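Local atomic coordinates of lipase (Penicillium expansum, PDB entry 3G7N), a protein that hydrolyses triacylglycerols and other acylglycerol lipids, releasing free fatty acids, as a secreted alkaline lipase. Residues T33-I38 with I111-A116; I77-P82 with V199-Y204; R101-V106 with G135-I140; A144-F149 with T174-T179; V190-S195 with G222-S227. All blocks are in the same frame, centred on the assembly; numbering follows the deposited sequence.

Interaction 1: residues T33-I38 with I111-A116; sequences TIVKRI and ITEVKA. Unlike the reference sequence in segment 33-38: Val35 (reference Ala).
A classic beta bulge in strand 32-40 presents Val35 and Lys36 together to Glu113, where the central sheet of the alpha/beta-hydrolase fold is overlaid by helix 97-120. Val35 and Lys36 both face Val49 on the neighbouring strand 45-52. The backbone of Val35 turns into a nearly helical conformation (psi -21°), which is how two consecutive residues come to aim their CB atoms at the same helix instead of at the two sides of the sheet. At its nearest the helix backbone lies 7.3 Å away, measured from Lys36 CA to Glu113 CA, and the gap is filled from the helix side by Glu113. Its CG stands anti to the backbone N (chi1 177°), which carries the chain out towards the strand, and a bend at the second torsion (chi2 66°) then turns the carboxylate towards the bulge. How closely that carboxylate really approaches the methyl groups of Val35 is doubtful in the model. Glu113 OE2 accepts a hydrogen bond from a diethylene glycol molecule, probably picked up from the crystallisation liquor. An alanine in place of Glu113 is likely to open a gap between helix and strand at the bulge and to leave Lys36 without its nearby opposite charge. That charge pairing is loose: Lys36 NZ stays 5.4 Å from Glu113 OE1, too far for a salt bridge, though attraction at this range may still be felt. The firm contact lies lower down the two chains, methylene on methylene, with Lys36 CB 3.7 Å from Glu113 CG.

Interaction 2: residues I77-P82 with V199-Y204; sequences IALITP and VNFKHY
Leu79 sets the branched end of its side chain obliquely against the CE1-CZ corner of the Phe201 ring. CD2 comes nearest, 3.7 Å from Phe201 CE1, and CD1 and CG are hardly farther from the same carbon; the two side chains run past each other in opposite directions. Phe201 reaches across with CG anti to its carbonyl carbon (chi1 -70°), and the CB-CG bond set by that torsion points CZ at Ile77. The second torsion, only 6°, fixes the tilt of the ring plane so that the backbone oxygen of Ile77 falls within it. That oxygen, Ile77 O, sits at the ring edge, 3.5 Å from Phe201 CZ, while Ile77 CB adds a looser apolar contact. Val199 CG1 lies over one face of the ring, towards its rim, and Tyr194 meets it at an inclined angle. The contact thus joins the short strand 79-80, which pairs with 95-96, to the loop leading into strand 206-210. No hydrogen bond spans the two segments. They are held by dispersion between hydrocarbon groups, with perhaps a little electrostatic help from the carbonyl oxygen facing the slightly positive rim of the ring.

Interaction 3: residues R101-V106 with G135-I140; sequences RPWSAV and GALTSI
Trp103 and Ile140 carry this buried helix-to-helix contact. The indole leaves helix 97-120 with CG anti to the backbone N (chi1 -179°), towards helix 133-148, and is turned so that Ile140 covers part of a face. Ile140 CG1 lies 4.1 Å from the centroid of the five-membered ring, a CH-pi contact 27° off the normal. The gamma methyl of Ile140 is the nearer branch, with CG2 3.6 Å from Trp103 CG; holding its CG1 anti to the backbone N leaves CG2 between N and the carbonyl carbon, on the tryptophan side. One turn earlier, Leu137 brings a single methyl into the angle between backbone and side chain: its CD2 is 3.8 Å from Trp103 N and 4.0 Å from Trp103 CB. The same methyl touches Pro102 CG at 4.1 Å, the proline ring and the leucine crossing at about a right angle. Helix 97-120 is kinked at Pro102, whose nitrogen has no bond to the preceding turn. The axes of segments 101-106 and 135-140 pass 10.0 Å apart, crossing at -61°. Both helices flank strand 125-131 in the chain, the succession expected of an alpha/beta-hydrolase, in which the second helix follows directly from the nucleophile elbow carrying Ser132.

Interaction 4: residues A144-F149 with T174-T179; sequences ALAQNF and TAQAGT
Gln176, just past the end of helix 167-175, folds its side chain over Ala146 and Gln147 near the close of helix 133-148. Gln176 and Ala146 have the most surface buried here, and their meeting is simple: the beta carbons touch, Ala146 CB being 3.7 Å from Gln176 CB. The alanine methyl rests equally close to the backbone, with Ala146 CB also 3.7 Å from Ala177 O, so the methyl abuts the side chain of Gln176 and the carbonyl of Ala177 together, both on the same side of it. From its beta carbon Gln176 doubles back: its CG is anti to the carbonyl carbon and a second bend (chi2 -49°) returns the amide towards its own helix, where NE2 donates a hydrogen bond to Phe172 O. That bond holds the amide and directs its oxygen to the third residue, Gln147. Gln176 OE1 lies 3.7 Å from Gln147 CG, on the methylene part of the chain. The two amides stand steeply to each other, planes 75° apart; the placing of oxygen and nitrogen in Gln147 is doubtful, and with it turned over a hydrogen bond between the pair is possible. Ala146 also packs on Leu154, the first residue of strand 154-159. The contact therefore closes helix 133-148 against the link from helix 167-175 to strand 179-185, a surface junction between successive beta-alpha units of the alpha/beta-hydrolase fold.

Interaction 5: residues V190-S195 with G222-S227; sequences VPNMYS and GQRDKS. With SO4 (sulfate ion), chain D.
Both terminal nitrogens of the Arg224 guanidinium converge on one amide oxygen, that of Asn192. The bond from Arg224 NH1 to Asn192 OD1 is the better, 2.9 Å long with an N-H...O angle of 145°, and it arrives in the carbonyl plane; the bond from Arg224 NH2 to the same Asn192 OD1 is weak at 3.1 Å. The oxygen sits at the edge of the guanidinium, yet the amide and guanidinium planes are 73° apart. Arg224 gets there by folding up, bent at chi2 (-67°) and again at chi3. The amide cannot swing easily either, because Asn192 ND2 donates to Met234 O and Ser229 O. Asn192 opens a type II beta turn that ends at Ser195, whose OG closes back on Asn192 O at 2.7 Å and whose CB packs 3.6 Å from Arg224 NH2. This turn follows the charge-relay Asp188, which accepts a hydrogen bond from Val190 N, and Pro191 lies near His241 of the same triad. A leucine in place of Arg224 would probably leave Asn192 OD1 without either donor and untie the two loops at this point. Beyond the arginine, Lys226 NZ bonds back to Arg224 O, 2.7 Å away, and Asp225 forms an Asx turn, its OD1 accepting from Ser227 N. Ser227 OG lies 3.1 Å from O1 of a sulfate ion, probably from the crystallisation liquor.

Interactions 1, 3 and 4 are tied by two helices: helix 97-120 serves interactions 1 and 3, helix 133-148 interactions 3 and 4. Their centres lie 14 to 18 Å apart, and they touch through Ile38 on Val106, Val114 on Phe149 and Trp103 on Ala144. Interactions 2 and 5, with centres 14 Å apart, share the long loop between strands 179-185 and 206-210, where Phe201 N probably bonds to Tyr194 O. Along the chain, interactions 3 and 4 are nested within the loop that interaction 2 closes, and Tyr204 OH to Ser139 O links interactions 2 and 3. Interactions 1 and 5, 32 Å apart, lie on opposite sides of the chain's centre and are joined indirectly, through interactions 3 and 2.

Interaction 1: residues T33-I38 with I111-A116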
# COMPACT_ATOMS: atom_id res chain seq x y z
N THR A 33 1.92 14.45 -10.49
CA THR A 33 2.12 15.82 -10.01
C THR A 33 1.60 15.91 -8.57
O THR A 33 0.45 15.58 -8.29
CB THR A 33 1.35 16.81 -10.87
OG1 THR A 33 1.81 16.72 -12.23
CG2 THR A 33 1.55 18.24 -10.37
N ILE A 34 2.47 16.31 -7.64
CA ILE A 34 2.12 16.27 -6.23
C ILE A 34 1.47 17.58 -5.83
O ILE A 34 2.11 18.63 -5.92
CB ILE A 34 3.36 15.98 -5.33
CG1 ILE A 34 3.98 14.61 -5.68
CG2 ILE A 34 2.96 16.01 -3.84
CD1 ILE A 34 5.46 14.46 -5.27
N VAL A 35 0.22 17.52 -5.39
CA VAL A 35 -0.54 18.73 -5.05
C VAL A 35 -0.60 18.98 -3.56
O VAL A 35 -0.82 20.12 -3.12
CB VAL A 35 -1.95 18.65 -5.59
CG1 VAL A 35 -1.94 18.54 -7.09
CG2 VAL A 35 -2.62 17.50 -5.04
N LYS A 36 -0.39 17.95 -2.75
CA LYS A 36 -0.49 18.10 -1.30
C LYS A 36 0.48 17.16 -0.62
O LYS A 36 0.56 15.97 -0.97
CB LYS A 36 -1.93 17.78 -0.86
CG LYS A 36 -2.22 17.86 0.61
CD LYS A 36 -2.37 19.28 1.02
CE LYS A 36 -3.18 19.43 2.31
NZ LYS A 36 -3.26 20.89 2.61
N ARG A 37 1.27 17.68 0.32
CA ARG A 37 2.22 16.85 1.05
C ARG A 37 1.71 16.58 2.45
O ARG A 37 1.38 17.52 3.17
CB ARG A 37 3.60 17.51 1.04
CG ARG A 37 4.07 17.78 -0.41
CD ARG A 37 5.36 18.58 -0.51
NE ARG A 37 6.53 17.73 -0.33
CZ ARG A 37 7.10 17.03 -1.31
NH1 ARG A 37 6.66 17.15 -2.55
NH2 ARG A 37 8.20 16.34 -1.06
N ILE A 38 1.48 15.30 2.72
CA ILE A 38 0.86 14.77 3.94
C ILE A 38 1.94 14.51 5.00
O ILE A 38 2.97 13.91 4.71
CB ILE A 38 0.17 13.42 3.63
CG1 ILE A 38 -0.85 13.56 2.49
CG2 ILE A 38 -0.47 12.85 4.90
CD1 ILE A 38 -2.01 14.51 2.79
N ILE A 111 -8.63 12.51 2.40
CA ILE A 111 -9.95 12.48 1.80
C ILE A 111 -10.35 13.86 1.24
O ILE A 111 -10.89 13.97 0.15
CB ILE A 111 -11.03 11.95 2.79
CG1 ILE A 111 -10.70 10.51 3.22
CG2 ILE A 111 -12.41 12.01 2.16
CD1 ILE A 111 -10.58 9.51 2.09
N THR A 112 -10.07 14.91 2.00
CA THR A 112 -10.39 16.27 1.56
C THR A 112 -9.67 16.64 0.27
O THR A 112 -10.27 17.18 -0.66
CB THR A 112 -10.06 17.29 2.66
OG1 THR A 112 -10.91 17.04 3.79
CG2 THR A 112 -10.32 18.72 2.19
N GLU A 113 -8.39 16.29 0.17
CA GLU A 113 -7.63 16.62 -1.03
C GLU A 113 -8.08 15.77 -2.21
O GLU A 113 -8.24 16.28 -3.33
CB GLU A 113 -6.13 16.47 -0.79
CG GLU A 113 -5.29 16.73 -2.03
CD GLU A 113 -5.34 18.18 -2.53
OE1 GLU A 113 -5.86 19.06 -1.81
OE2 GLU A 113 -4.71 18.46 -3.57
N VAL A 114 -8.35 14.49 -1.98
CA VAL A 114 -8.85 13.66 -3.07
C VAL A 114 -10.19 14.21 -3.60
O VAL A 114 -10.41 14.25 -4.82
CB VAL A 114 -8.96 12.17 -2.65
CG1 VAL A 114 -9.70 11.35 -3.73
CG2 VAL A 114 -7.58 11.59 -2.35
N LYS A 115 -11.06 14.66 -2.70
CA LYS A 115 -12.35 15.20 -3.12
C LYS A 115 -12.17 16.47 -3.94
O LYS A 115 -12.80 16.64 -4.99
CB LYS A 115 -13.23 15.47 -1.91
CG LYS A 115 -14.67 15.80 -2.26
CD LYS A 115 -15.46 16.17 -1.02
CE LYS A 115 -16.94 16.33 -1.33
NZ LYS A 115 -17.79 16.37 -0.11
N ALA A 116 -11.20 17.30 -3.57
CA ALA A 116 -10.90 18.48 -4.35
C ALA A 116 -10.37 18.11 -5.74
O ALA A 116 -10.72 18.74 -6.74
CB ALA A 116 -9.90 19.36 -3.61

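Interaction 2: residues I77-P82 with V199-Y204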
# COMPACT_ATOMS: atom_id res chain seq x y z
N ILE A 77 0.80 -3.69 18.09
CA ILE A 77 -0.05 -4.70 17.49
C ILE A 77 -1.30 -5.04 18.28
O ILE A 77 -2.02 -5.94 17.90
CB ILE A 77 0.70 -5.99 17.10
CG1 ILE A 77 1.23 -6.71 18.34
CG2 ILE A 77 1.82 -5.70 16.12
CD1 ILE A 77 1.83 -8.08 18.02
N ALA A 78 -1.67 -4.16 19.20
CA ALA A 78 -2.99 -4.27 19.83
C ALA A 78 -4.09 -4.07 18.80
O ALA A 78 -4.11 -3.06 18.09
CB ALA A 78 -3.11 -3.26 20.95
N LEU A 79 -5.04 -5.00 18.75
CA LEU A 79 -6.19 -4.85 17.85
C LEU A 79 -7.22 -3.93 18.47
O LEU A 79 -7.62 -4.13 19.63
CB LEU A 79 -6.81 -6.21 17.55
CG LEU A 79 -6.01 -7.14 16.64
CD1 LEU A 79 -6.71 -8.49 16.46
CD2 LEU A 79 -5.76 -6.49 15.26
N ILE A 80 -7.69 -2.98 17.68
CA ILE A 80 -8.70 -2.03 18.13
C ILE A 80 -9.84 -1.92 17.13
O ILE A 80 -9.77 -2.42 16.00
CB ILE A 80 -8.11 -0.64 18.45
CG1 ILE A 80 -7.37 -0.07 17.23
CG2 ILE A 80 -7.12 -0.73 19.59
CD1 ILE A 80 -8.27 0.30 16.09
N THR A 81 -10.96 -1.40 17.62
CA THR A 81 -12.09 -1.07 16.76
C THR A 81 -11.81 0.23 16.02
O THR A 81 -11.60 1.27 16.64
CB THR A 81 -13.38 -0.93 17.60
OG1 THR A 81 -13.65 -2.18 18.23
CG2 THR A 81 -14.55 -0.54 16.70
N PRO A 82 -11.71 0.15 14.69
CA PRO A 82 -11.34 1.36 13.96
C PRO A 82 -12.52 2.29 13.76
O PRO A 82 -13.67 1.84 13.73
CB PRO A 82 -10.89 0.82 12.60
CG PRO A 82 -11.64 -0.43 12.43
CD PRO A 82 -11.81 -1.02 13.81
N VAL A 199 -1.35 -15.18 16.97
CA VAL A 199 -1.52 -13.77 16.63
C VAL A 199 -2.57 -13.65 15.53
O VAL A 199 -3.58 -12.93 15.70
CB VAL A 199 -0.20 -13.12 16.19
CG1 VAL A 199 -0.42 -11.65 15.83
CG2 VAL A 199 0.81 -13.22 17.33
N ASN A 200 -2.33 -14.31 14.40
CA ASN A 200 -3.38 -14.66 13.45
C ASN A 200 -3.97 -13.44 12.73
O ASN A 200 -5.16 -13.43 12.38
CB ASN A 200 -4.50 -15.43 14.18
CG ASN A 200 -5.32 -16.29 13.25
OD1 ASN A 200 -4.80 -16.95 12.35
ND2 ASN A 200 -6.62 -16.32 13.50
N PHE A 201 -3.12 -12.50 12.33
CA PHE A 201 -3.57 -11.43 11.43
C PHE A 201 -3.70 -11.96 10.00
O PHE A 201 -2.97 -12.85 9.58
CB PHE A 201 -2.59 -10.26 11.43
CG PHE A 201 -2.56 -9.46 12.71
CD1 PHE A 201 -3.27 -9.85 13.85
CD2 PHE A 201 -1.77 -8.31 12.79
CE1 PHE A 201 -3.19 -9.09 15.03
CE2 PHE A 201 -1.72 -7.55 13.93
CZ PHE A 201 -2.33 -8.00 15.09
N LYS A 202 -4.55 -11.28 9.21
CA LYS A 202 -4.99 -11.77 7.91
C LYS A 202 -4.79 -10.72 6.84
O LYS A 202 -5.18 -9.55 7.02
CB LYS A 202 -6.46 -12.21 7.97
CG LYS A 202 -6.75 -13.28 9.03
CD LYS A 202 -6.02 -14.58 8.74
CE LYS A 202 -6.40 -15.69 9.72
NZ LYS A 202 -5.61 -16.93 9.44
N HIS A 203 -4.24 -11.19 5.72
CA HIS A 203 -4.13 -10.41 4.50
C HIS A 203 -5.44 -10.43 3.71
O HIS A 203 -6.24 -11.38 3.84
CB HIS A 203 -3.04 -10.98 3.60
CG HIS A 203 -1.65 -10.68 4.06
ND1 HIS A 203 -1.12 -9.40 4.05
CD2 HIS A 203 -0.64 -11.50 4.41
CE1 HIS A 203 0.15 -9.46 4.38
NE2 HIS A 203 0.48 -10.73 4.59
N TYR A 204 -5.59 -9.46 2.81
CA TYR A 204 -6.55 -9.59 1.71
C TYR A 204 -5.89 -9.13 0.42
O TYR A 204 -4.75 -8.65 0.42
CB TYR A 204 -7.84 -8.80 2.01
CG TYR A 204 -7.73 -7.28 1.89
CD1 TYR A 204 -8.33 -6.61 0.82
CD2 TYR A 204 -7.17 -6.51 2.91
CE1 TYR A 204 -8.25 -5.23 0.71
CE2 TYR A 204 -7.12 -5.13 2.82
CZ TYR A 204 -7.70 -4.50 1.74
OH TYR A 204 -7.65 -3.13 1.60

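Interaction 3: residues R101-V106 with G135-I140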
# COMPACT_ATOMS: atom_id res chain seq x y z
N ARG A 101 -3.68 4.14 13.96
CA ARG A 101 -3.33 5.44 14.51
C ARG A 101 -2.71 6.39 13.49
O ARG A 101 -3.21 7.51 13.31
CB ARG A 101 -2.46 5.30 15.77
CG ARG A 101 -2.17 6.62 16.45
CD ARG A 101 -1.83 6.39 17.93
NE ARG A 101 -1.29 7.60 18.55
CZ ARG A 101 -0.00 7.94 18.51
NH1 ARG A 101 0.89 7.12 17.98
NH2 ARG A 101 0.41 9.07 19.09
N PRO A 102 -1.63 5.98 12.81
CA PRO A 102 -1.07 6.89 11.79
C PRO A 102 -2.05 7.17 10.66
O PRO A 102 -2.15 8.31 10.22
CB PRO A 102 0.18 6.15 11.29
CG PRO A 102 0.02 4.72 11.75
CD PRO A 102 -0.75 4.83 13.06
N TRP A 103 -2.79 6.17 10.18
CA TRP A 103 -3.75 6.47 9.11
C TRP A 103 -4.80 7.49 9.57
O TRP A 103 -5.11 8.45 8.86
CB TRP A 103 -4.44 5.22 8.58
CG TRP A 103 -5.39 5.55 7.48
CD1 TRP A 103 -6.75 5.73 7.60
CD2 TRP A 103 -5.03 6.06 6.19
NE1 TRP A 103 -7.26 6.29 6.45
CE2 TRP A 103 -6.23 6.45 5.55
CE3 TRP A 103 -3.82 6.17 5.48
CZ2 TRP A 103 -6.24 7.02 4.28
CZ3 TRP A 103 -3.84 6.68 4.19
CH2 TRP A 103 -5.06 7.09 3.60
N SER A 104 -5.35 7.29 10.76
CA SER A 104 -6.42 8.15 11.24
C SER A 104 -5.94 9.58 11.42
O SER A 104 -6.71 10.52 11.23
CB SER A 104 -6.99 7.60 12.55
OG SER A 104 -6.07 7.75 13.61
N ALA A 105 -4.65 9.75 11.66
CA ALA A 105 -4.06 11.09 11.78
C ALA A 105 -4.14 11.88 10.47
O ALA A 105 -4.24 13.10 10.50
CB ALA A 105 -2.62 11.02 12.27
N VAL A 106 -4.02 11.18 9.34
CA VAL A 106 -3.94 11.83 8.02
C VAL A 106 -5.18 11.63 7.18
O VAL A 106 -5.32 12.26 6.13
CB VAL A 106 -2.69 11.38 7.23
CG1 VAL A 106 -1.40 11.79 7.96
CG2 VAL A 106 -2.71 9.87 6.97
N GLY A 135 2.96 0.43 2.73
CA GLY A 135 2.06 -0.60 2.19
C GLY A 135 0.96 -1.02 3.15
O GLY A 135 -0.20 -1.13 2.77
N ALA A 136 1.31 -1.11 4.44
CA ALA A 136 0.28 -1.38 5.45
C ALA A 136 -0.71 -0.22 5.47
O ALA A 136 -1.94 -0.42 5.56
CB ALA A 136 0.93 -1.59 6.83
N LEU A 137 -0.21 1.02 5.39
CA LEU A 137 -1.10 2.17 5.31
C LEU A 137 -1.98 2.12 4.07
O LEU A 137 -3.16 2.47 4.14
CB LEU A 137 -0.31 3.49 5.37
CG LEU A 137 0.37 3.79 6.72
CD1 LEU A 137 1.46 4.85 6.58
CD2 LEU A 137 -0.68 4.19 7.75
N THR A 138 -1.42 1.69 2.94
CA THR A 138 -2.17 1.58 1.70
C THR A 138 -3.29 0.55 1.84
O THR A 138 -4.37 0.72 1.23
CB THR A 138 -1.22 1.19 0.56
OG1 THR A 138 -0.33 2.28 0.31
CG2 THR A 138 -1.94 0.87 -0.74
N SER A 139 -3.11 -0.48 2.67
CA SER A 139 -4.17 -1.46 2.86
C SER A 139 -5.37 -0.90 3.59
O SER A 139 -6.50 -1.38 3.37
CB SER A 139 -3.63 -2.75 3.51
OG SER A 139 -3.42 -2.60 4.90
N ILE A 140 -5.18 0.12 4.41
CA ILE A 140 -6.31 0.85 4.96
C ILE A 140 -6.78 1.96 4.04
O ILE A 140 -7.99 2.16 3.89
CB ILE A 140 -6.05 1.34 6.42
CG1 ILE A 140 -7.29 2.06 6.98
CG2 ILE A 140 -4.78 2.15 6.55
CD1 ILE A 140 -8.53 1.16 7.09

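Interaction 4: residues A144-F149 with T174-T179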
# COMPACT_ATOMS: atom_id res chain seq x y z
N ALA A 144 -10.57 3.14 2.90
CA ALA A 144 -10.97 4.53 3.11
C ALA A 144 -11.47 5.13 1.79
O ALA A 144 -12.46 5.87 1.78
CB ALA A 144 -9.80 5.35 3.65
N LEU A 145 -10.71 4.94 0.72
CA LEU A 145 -11.09 5.49 -0.58
C LEU A 145 -12.33 4.81 -1.15
O LEU A 145 -13.20 5.48 -1.73
CB LEU A 145 -9.90 5.41 -1.56
CG LEU A 145 -8.67 6.24 -1.20
CD1 LEU A 145 -7.52 5.85 -2.11
CD2 LEU A 145 -8.97 7.75 -1.30
N ALA A 146 -12.40 3.49 -1.07
CA ALA A 146 -13.57 2.76 -1.60
C ALA A 146 -14.84 3.23 -0.92
O ALA A 146 -15.88 3.39 -1.58
CB ALA A 146 -13.39 1.26 -1.40
N GLN A 147 -14.77 3.45 0.39
CA GLN A 147 -15.96 3.79 1.16
C GLN A 147 -16.34 5.26 0.95
O GLN A 147 -17.54 5.59 0.89
CB GLN A 147 -15.70 3.53 2.64
CG GLN A 147 -15.67 2.06 3.00
CD GLN A 147 -17.04 1.51 3.27
OE1 GLN A 147 -17.48 0.56 2.62
NE2 GLN A 147 -17.69 2.05 4.28
N ASN A 148 -15.35 6.14 0.84
CA ASN A 148 -15.65 7.56 0.64
C ASN A 148 -15.99 7.92 -0.80
O ASN A 148 -16.75 8.88 -1.03
CB ASN A 148 -14.49 8.43 1.12
CG ASN A 148 -14.55 8.69 2.62
OD1 ASN A 148 -15.24 9.61 3.07
ND2 ASN A 148 -13.90 7.83 3.42
N PHE A 149 -15.50 7.15 -1.76
CA PHE A 149 -15.66 7.46 -3.18
C PHE A 149 -16.14 6.23 -3.96
O PHE A 149 -15.46 5.74 -4.86
CB PHE A 149 -14.35 8.03 -3.76
CG PHE A 149 -13.80 9.19 -2.99
CD1 PHE A 149 -14.46 10.41 -2.99
CD2 PHE A 149 -12.62 9.08 -2.27
CE1 PHE A 149 -13.98 11.47 -2.28
CE2 PHE A 149 -12.14 10.14 -1.54
CZ PHE A 149 -12.80 11.36 -1.57
N THR A 174 -11.78 -7.30 1.31
CA THR A 174 -12.16 -8.06 0.13
C THR A 174 -13.50 -7.58 -0.44
O THR A 174 -13.69 -7.56 -1.66
CB THR A 174 -12.25 -9.55 0.46
OG1 THR A 174 -10.96 -10.00 0.91
CG2 THR A 174 -12.64 -10.37 -0.77
N ALA A 175 -14.39 -7.17 0.46
CA ALA A 175 -15.75 -6.75 0.07
C ALA A 175 -15.76 -5.45 -0.74
O ALA A 175 -16.73 -5.16 -1.44
CB ALA A 175 -16.64 -6.63 1.28
N GLN A 176 -14.75 -4.60 -0.57
CA GLN A 176 -14.74 -3.33 -1.28
C GLN A 176 -14.61 -3.50 -2.77
O GLN A 176 -13.86 -4.33 -3.28
CB GLN A 176 -13.63 -2.41 -0.77
CG GLN A 176 -13.66 -2.22 0.71
CD GLN A 176 -15.05 -1.85 1.20
OE1 GLN A 176 -15.64 -0.87 0.73
NE2 GLN A 176 -15.60 -2.68 2.09
N ALA A 177 -15.40 -2.72 -3.50
CA ALA A 177 -15.16 -2.58 -4.91
C ALA A 177 -13.77 -1.97 -5.06
O ALA A 177 -13.33 -1.17 -4.21
CB ALA A 177 -16.22 -1.68 -5.55
N GLY A 178 -13.12 -2.26 -6.17
CA GLY A 178 -11.73 -1.84 -6.34
C GLY A 178 -10.78 -2.99 -6.13
O GLY A 178 -11.14 -4.00 -5.52
N THR A 179 -9.60 -2.88 -6.72
CA THR A 179 -8.61 -3.94 -6.72
C THR A 179 -7.47 -3.60 -5.77
O THR A 179 -6.76 -2.60 -5.97
CB THR A 179 -8.05 -4.15 -8.13
OG1 THR A 179 -9.15 -4.43 -9.03
CG2 THR A 179 -7.06 -5.31 -8.19

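Interaction 5: residues V190-S195 with G222-S227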
# COMPACT_ATOMS: atom_id res chain seq x y z
N VAL A 190 8.76 -9.57 5.77
CA VAL A 190 7.77 -8.68 6.38
C VAL A 190 6.31 -9.11 6.13
O VAL A 190 5.51 -9.10 7.07
CB VAL A 190 8.04 -7.22 5.99
CG1 VAL A 190 6.88 -6.32 6.46
CG2 VAL A 190 9.35 -6.76 6.65
N PRO A 191 5.99 -9.65 4.95
CA PRO A 191 4.61 -10.12 4.76
C PRO A 191 4.25 -11.33 5.60
O PRO A 191 3.06 -11.68 5.68
CB PRO A 191 4.55 -10.46 3.27
CG PRO A 191 5.56 -9.54 2.65
CD PRO A 191 6.70 -9.51 3.66
N ASN A 192 5.25 -11.95 6.23
CA ASN A 192 5.01 -13.15 7.07
C ASN A 192 4.86 -12.79 8.54
O ASN A 192 4.62 -13.67 9.37
CB ASN A 192 6.18 -14.13 6.88
CG ASN A 192 6.24 -14.65 5.46
OD1 ASN A 192 5.20 -14.79 4.80
ND2 ASN A 192 7.43 -14.93 4.97
N MET A 193 5.02 -11.52 8.88
CA MET A 193 4.79 -11.11 10.25
C MET A 193 3.34 -11.33 10.63
O MET A 193 2.44 -11.15 9.80
CB MET A 193 5.16 -9.66 10.45
CG MET A 193 6.65 -9.44 10.33
SD MET A 193 7.18 -7.71 10.31
CE MET A 193 6.93 -7.30 12.04
N TYR A 194 3.12 -11.77 11.87
CA TYR A 194 1.78 -11.84 12.47
C TYR A 194 0.97 -13.00 11.89
O TYR A 194 -0.25 -13.04 12.06
CB TYR A 194 1.01 -10.49 12.37
CG TYR A 194 1.85 -9.29 12.73
CD1 TYR A 194 2.68 -9.28 13.86
CD2 TYR A 194 1.87 -8.16 11.90
CE1 TYR A 194 3.46 -8.19 14.15
CE2 TYR A 194 2.61 -7.05 12.23
CZ TYR A 194 3.48 -7.10 13.30
OH TYR A 194 4.18 -5.96 13.64
N SER A 195 1.64 -13.94 11.23
CA SER A 195 0.99 -15.12 10.67
C SER A 195 0.87 -16.29 11.64
O SER A 195 0.22 -17.28 11.34
CB SER A 195 1.74 -15.59 9.42
OG SER A 195 3.08 -15.91 9.73
N GLY A 222 -4.50 -17.23 -3.63
CA GLY A 222 -4.94 -17.01 -2.27
C GLY A 222 -4.00 -16.06 -1.54
O GLY A 222 -3.22 -15.32 -2.16
N GLN A 223 -4.09 -16.05 -0.22
CA GLN A 223 -3.34 -15.07 0.57
C GLN A 223 -1.93 -15.53 0.95
O GLN A 223 -1.09 -14.70 1.33
CB GLN A 223 -4.11 -14.67 1.83
CG GLN A 223 -5.48 -14.06 1.53
CD GLN A 223 -5.38 -12.91 0.54
OE1 GLN A 223 -4.53 -12.03 0.68
NE2 GLN A 223 -6.32 -12.85 -0.39
N ARG A 224 -1.72 -16.84 1.05
CA ARG A 224 -0.51 -17.41 1.62
C ARG A 224 0.02 -18.53 0.72
O ARG A 224 0.43 -19.59 1.20
CB ARG A 224 -0.80 -17.92 3.03
CG ARG A 224 -1.34 -16.85 3.97
CD ARG A 224 -0.31 -15.76 4.28
NE ARG A 224 0.75 -16.30 5.13
CZ ARG A 224 1.97 -15.79 5.25
NH1 ARG A 224 2.33 -14.74 4.52
NH2 ARG A 224 2.83 -16.34 6.09
N ASP A 225 0.10 -18.25 -0.58
CA ASP A 225 0.69 -19.19 -1.54
C ASP A 225 2.13 -19.49 -1.13
O ASP A 225 2.93 -18.57 -0.93
CB ASP A 225 0.68 -18.54 -2.93
CG ASP A 225 0.97 -19.52 -4.04
OD1 ASP A 225 1.82 -20.42 -3.86
OD2 ASP A 225 0.45 -19.29 -5.16
N LYS A 226 2.48 -20.77 -1.00
CA LYS A 226 3.82 -21.14 -0.55
C LYS A 226 4.89 -20.94 -1.62
O LYS A 226 6.08 -20.97 -1.34
CB LYS A 226 3.85 -22.58 0.00
CG LYS A 226 2.96 -22.79 1.23
CD LYS A 226 3.25 -21.77 2.34
CE LYS A 226 2.28 -21.93 3.53
NZ LYS A 226 0.96 -21.22 3.35
N SER A 227 4.46 -20.60 -2.83
CA SER A 227 5.39 -20.16 -3.86
C SER A 227 5.70 -18.67 -3.79
O SER A 227 6.57 -18.18 -4.51
CB SER A 227 4.86 -20.50 -5.25
OG SER A 227 4.83 -21.91 -5.41
S SO4 D . 8.30 -22.64 -5.80
O1 SO4 D . 7.41 -22.46 -6.95
O2 SO4 D . 7.64 -23.47 -4.80
O3 SO4 D . 9.54 -23.29 -6.23
O4 SO4 D . 8.60 -21.34 -5.20